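PDB 5GXX: glucanase from Clostridium thermocellum, which probably hydrolyses internal beta-1,4-glucosidic bonds of cellulose as a family 9 endoglucanase of the cellulosome. Local coordinates for residues G139-L152 against Y171-Y184. The protein carries 1 engineered substitution. Residues are numbered along the deposited sequence; the frame is centred on the assembly and turned at random.
Sequences GKGSAVVGQMAAAL and YFELADATRSDSTY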
loop_
_atom_site.group_PDB
_atom_site.type_symbol
_atom_site.label_atom_id
_atom_site.label_comp_id
_atom_site.label_asym_id
_atom_site.label_seq_id
_atom_site.Cartn_x
_atom_site.Cartn_y
_atom_site.Cartn_z
ATOM N N GLY A 139 2.579 33.524 26.004
ATOM C CA GLY A 139 3.673 33.738 26.947
ATOM C C GLY A 139 3.948 35.214 27.162
ATOM O O GLY A 139 3.194 36.068 26.687
ATOM N N LYS A 140 5.035 35.508 27.866
ATOM C CA LYS A 140 5.422 36.883 28.145
ATOM C C LYS A 140 6.928 37.089 28.019
ATOM O O LYS A 140 7.512 37.913 28.721
ATOM C CB LYS A 140 4.937 37.298 29.538
ATOM C CG LYS A 140 5.273 36.289 30.620
ATOM C CD LYS A 140 4.765 36.701 32.001
ATOM C CE LYS A 140 5.205 35.661 33.017
ATOM N NZ LYS A 140 5.011 36.100 34.426
ATOM N N GLY A 141 7.548 36.381 27.074
ATOM C CA GLY A 141 8.977 36.546 26.808
ATOM C C GLY A 141 9.353 38.001 26.579
ATOM O O GLY A 141 8.761 38.686 25.742
ATOM N N SER A 142 10.336 38.477 27.332
ATOM C CA SER A 142 10.738 39.877 27.276
ATOM C C SER A 142 11.218 40.293 25.874
ATOM O O SER A 142 10.912 41.406 25.442
ATOM C CB SER A 142 11.754 40.211 28.377
ATOM O OG SER A 142 11.183 40.157 29.700
ATOM N N ALA A 143 11.954 39.426 25.177
ATOM C CA ALA A 143 12.424 39.732 23.819
ATOM C C ALA A 143 11.255 39.889 22.852
ATOM O O ALA A 143 11.092 40.934 22.220
ATOM C CB ALA A 143 13.388 38.660 23.325
ATOM N N VAL A 144 10.396 38.878 22.776
ATOM C CA VAL A 144 9.288 38.957 21.827
ATOM C C VAL A 144 8.318 40.082 22.197
ATOM O O VAL A 144 7.906 40.848 21.320
ATOM C CB VAL A 144 8.594 37.599 21.580
ATOM C CG1 VAL A 144 7.835 37.117 22.820
ATOM C CG2 VAL A 144 7.682 37.662 20.353
ATOM N N VAL A 145 7.957 40.202 23.476
ATOM C CA VAL A 145 7.053 41.279 23.863
ATOM C C VAL A 145 7.671 42.672 23.720
ATOM O O VAL A 145 6.978 43.625 23.361
ATOM C CB VAL A 145 6.509 41.073 25.309
ATOM C CG1 VAL A 145 5.582 42.214 25.744
ATOM C CG2 VAL A 145 5.747 39.747 25.423
ATOM N N GLY A 146 8.968 42.790 23.985
ATOM C CA GLY A 146 9.660 44.067 23.859
ATOM C C GLY A 146 9.721 44.504 22.403
ATOM O O GLY A 146 9.568 45.685 22.080
ATOM N N GLN A 147 9.954 43.538 21.520
ATOM C CA GLN A 147 9.962 43.832 20.081
ATOM C C GLN A 147 8.582 44.235 19.575
ATOM O O GLN A 147 8.451 45.174 18.784
ATOM C CB GLN A 147 10.554 42.669 19.261
ATOM C CG GLN A 147 10.832 42.976 17.780
ATOM C CD GLN A 147 11.821 44.109 17.564
ATOM O OE1 GLN A 147 11.476 45.119 16.955
ATOM N NE2 GLN A 147 13.044 43.955 18.067
ATOM N N MET A 148 7.543 43.565 20.070
ATOM C CA MET A 148 6.179 43.937 19.697
ATOM C C MET A 148 5.900 45.366 20.172
ATOM O O MET A 148 5.291 46.158 19.452
ATOM C CB MET A 148 5.151 42.949 20.266
ATOM C CG MET A 148 5.279 41.530 19.710
ATOM S SD MET A 148 4.355 40.284 20.659
ATOM C CE MET A 148 2.659 40.852 20.460
ATOM N N ALA A 149 6.390 45.707 21.364
ATOM C CA ALA A 149 6.235 47.063 21.885
ATOM C C ALA A 149 6.924 48.094 20.995
ATOM O O ALA A 149 6.351 49.143 20.710
ATOM C CB ALA A 149 6.801 47.166 23.288
ATOM N N ALA A 150 8.154 47.789 20.578
ATOM C CA ALA A 150 8.940 48.702 19.761
ATOM C C ALA A 150 8.246 48.972 18.431
ATOM O O ALA A 150 8.164 50.119 17.982
ATOM C CB ALA A 150 10.331 48.117 19.518
ATOM N N ALA A 151 7.741 47.908 17.807
ATOM C CA ALA A 151 7.056 48.022 16.517
ATOM C C ALA A 151 5.844 48.930 16.639
ATOM O O ALA A 151 5.606 49.813 15.810
ATOM C CB ALA A 151 6.638 46.651 16.022
ATOM N N LEU A 152 5.100 48.727 17.720
ATOM C CA LEU A 152 3.932 49.568 17.963
ATOM C C LEU A 152 4.282 51.005 18.354
ATOM O O LEU A 152 3.556 51.948 18.013
ATOM C CB LEU A 152 3.005 48.904 18.986
ATOM C CG LEU A 152 2.301 47.655 18.444
ATOM C CD1 LEU A 152 1.813 46.759 19.582
ATOM C CD2 LEU A 152 1.149 48.007 17.497
ATOM N N TYR A 171 2.721 46.561 26.255
ATOM C CA TYR A 171 3.693 45.510 26.013
ATOM C C TYR A 171 5.046 45.820 26.649
ATOM O O TYR A 171 5.670 44.936 27.235
ATOM C CB TYR A 171 3.821 45.227 24.512
ATOM C CG TYR A 171 2.581 44.638 23.874
ATOM C CD1 TYR A 171 1.522 44.127 24.639
ATOM C CD2 TYR A 171 2.454 44.585 22.492
ATOM C CE1 TYR A 171 0.405 43.570 24.027
ATOM C CE2 TYR A 171 1.341 44.026 21.884
ATOM C CZ TYR A 171 0.314 43.530 22.652
ATOM O OH TYR A 171 -0.784 43.000 22.025
ATOM N N PHE A 172 5.467 47.082 26.604
ATOM C CA PHE A 172 6.742 47.427 27.204
ATOM C C PHE A 172 6.701 47.213 28.712
ATOM O O PHE A 172 7.632 46.665 29.293
ATOM C CB PHE A 172 7.201 48.849 26.886
ATOM C CG PHE A 172 8.421 49.233 27.667
ATOM C CD1 PHE A 172 9.686 48.800 27.277
ATOM C CD2 PHE A 172 8.304 49.963 28.834
ATOM C CE1 PHE A 172 10.808 49.122 28.028
ATOM C CE2 PHE A 172 9.422 50.290 29.594
ATOM C CZ PHE A 172 10.679 49.861 29.200
ATOM N N GLU A 173 5.601 47.619 29.337
ATOM C CA GLU A 173 5.499 47.436 30.773
ATOM C C GLU A 173 5.585 45.961 31.162
ATOM O O GLU A 173 6.221 45.633 32.172
ATOM C CB GLU A 173 4.225 48.104 31.300
ATOM C CG GLU A 173 4.327 49.624 31.323
ATOM C CD GLU A 173 2.974 50.323 31.352
ATOM O OE1 GLU A 173 1.942 49.656 31.604
ATOM O OE2 GLU A 173 2.933 51.553 31.116
ATOM N N LEU A 174 4.934 45.097 30.381
ATOM C CA LEU A 174 4.919 43.656 30.626
ATOM C C LEU A 174 6.309 43.088 30.419
ATOM O O LEU A 174 6.808 42.303 31.215
ATOM C CB LEU A 174 3.925 42.932 29.711
ATOM C CG LEU A 174 3.952 41.396 29.686
ATOM C CD1 LEU A 174 3.634 40.834 31.063
ATOM C CD2 LEU A 174 3.017 40.789 28.644
ATOM N N ALA A 175 6.939 43.485 29.324
ATOM C CA ALA A 175 8.260 42.967 29.013
ATOM C C ALA A 175 9.273 43.374 30.069
ATOM O O ALA A 175 10.128 42.582 30.464
ATOM C CB ALA A 175 8.688 43.472 27.645
ATOM N N ASP A 176 9.143 44.616 30.523
ATOM C CA ASP A 176 10.051 45.199 31.501
ATOM C C ASP A 176 9.835 44.654 32.918
ATOM O O ASP A 176 10.750 44.657 33.739
ATOM C CB ASP A 176 9.897 46.723 31.465
ATOM C CG ASP A 176 10.945 47.460 32.279
ATOM O OD1 ASP A 176 12.142 47.096 32.231
ATOM O OD2 ASP A 176 10.549 48.463 32.924
ATOM N N ALA A 177 8.632 44.164 33.200
ATOM C CA ALA A 177 8.324 43.628 34.526
ATOM C C ALA A 177 8.748 42.160 34.571
ATOM O O ALA A 177 9.209 41.678 35.605
ATOM C CB ALA A 177 6.842 43.771 34.806
ATOM N N THR A 178 8.626 41.473 33.436
ATOM C CA THR A 178 8.900 40.040 33.316
ATOM C C THR A 178 10.398 39.726 33.333
ATOM O O THR A 178 10.828 38.734 33.926
ATOM C CB THR A 178 8.260 39.461 32.035
ATOM O OG1 THR A 178 6.844 39.664 32.048
ATOM C CG2 THR A 178 8.530 37.976 31.869
ATOM N N ARG A 179 11.193 40.554 32.659
ATOM C CA ARG A 179 12.643 40.362 32.584
ATOM C C ARG A 179 13.081 38.905 32.480
ATOM O O ARG A 179 13.960 38.432 33.204
ATOM C CB ARG A 179 13.390 41.127 33.676
ATOM C CG ARG A 179 13.323 42.609 33.395
ATOM C CD ARG A 179 13.948 43.481 34.452
ATOM N NE ARG A 179 13.714 44.885 34.127
ATOM C CZ ARG A 179 14.396 45.894 34.656
ATOM N NH1 ARG A 179 15.361 45.649 35.533
ATOM N NH2 ARG A 179 14.125 47.144 34.308
ATOM N N SER A 180 12.458 38.200 31.544
ATOM C CA SER A 180 12.789 36.801 31.291
ATOM C C SER A 180 12.320 36.358 29.910
ATOM O O SER A 180 11.238 36.745 29.464
ATOM C CB SER A 180 12.144 35.910 32.358
ATOM O OG SER A 180 12.540 34.562 32.196
ATOM N N ASP A 181 13.136 35.522 29.276
ATOM C CA ASP A 181 12.734 34.835 28.056
ATOM C C ASP A 181 12.258 33.409 28.315
ATOM O O ASP A 181 12.069 32.645 27.376
ATOM C CB ASP A 181 13.902 34.813 27.066
ATOM C CG ASP A 181 14.062 36.122 26.328
ATOM O OD1 ASP A 181 13.052 36.818 26.074
ATOM O OD2 ASP A 181 15.223 36.450 26.009
ATOM N N SER A 182 12.047 33.051 29.579
ATOM C CA SER A 182 11.754 31.654 29.926
ATOM C C SER A 182 10.448 31.123 29.323
ATOM O O SER A 182 10.327 29.938 29.012
ATOM C CB SER A 182 11.805 31.439 31.446
ATOM O OG SER A 182 10.677 32.004 32.093
ATOM N N THR A 183 9.482 32.009 29.102
ATOM C CA THR A 183 8.226 31.598 28.480
ATOM C C THR A 183 8.226 31.693 26.958
ATOM O O THR A 183 7.185 31.504 26.336
ATOM C CB THR A 183 7.011 32.365 29.032
ATOM O OG1 THR A 183 7.067 33.745 28.650
ATOM C CG2 THR A 183 6.993 32.251 30.547
ATOM N N TYR A 184 9.387 32.016 26.393
ATOM C CA TYR A 184 9.568 32.057 24.952
ATOM C C TYR A 184 10.270 30.772 24.518
ATOM O O TYR A 184 11.496 30.665 24.600
ATOM C CB TYR A 184 10.337 33.326 24.572
ATOM C CG TYR A 184 10.612 33.515 23.089
ATOM C CD1 TYR A 184 9.573 33.767 22.201
ATOM C CD2 TYR A 184 11.920 33.488 22.590
ATOM C CE1 TYR A 184 9.825 33.944 20.836
ATOM C CE2 TYR A 184 12.185 33.673 21.227
ATOM C CZ TYR A 184 11.128 33.898 20.358
ATOM O OH TYR A 184 11.371 34.080 19.016
HETATM O O HOH W 1 5.544 39.228 34.522
HETATM O O HOH W 2 6.903 34.197 25.080
HETATM O O HOH W 3 11.087 36.419 24.279
#
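Tyr171 packs against Val145, Met148, Ala149 and Leu152 where two successive helices form a nearly antiparallel alpha-hairpin in the helical catalytic domain of this family 9 glycosidase; the axes of 142-152 and 171-178 cross at -154° and approach to 8.0 Å. The Tyr171 side chain is a knob in the hole formed by those four residues. Leu152 CD1 comes obliquely to 3.6 Å from Tyr171 CE2, and Met148, bent at its last torsion, brings its CE methyl against the same ring carbon, while SD makes an oblique Met-aromatic contact 5.5 Å from the ring centroid. The phenol oxygen reaches beyond the pair to Leu99 O. At the other end, Lys140 runs extended beyond CG past Thr178, its CD 3.6 Å from Thr178 OG1, and a water links its NZ to that hydroxyl; Lys140 N donates to Thr183 OG1 (2.8 Å). Ser142 joins the start of one helix to the end of the other. With OG anti to its carbonyl carbon (chi1 -68°), the hydroxyl donates in plane to a lone pair of Ala175 O (2.8 Å) and accepts from Ser180 N, while Ser142 N binds Ser180 O from above the carbonyl plane. Asp181, whose OD2 is bound by Ser193, reaches the helix start, where the Ala143 side chain touches Glu200, a residue of the calcium site: Asp181 OD1 accepts Ala143 N on the syn lone pair at 3.0 Å, with an N-H...O angle of 165°.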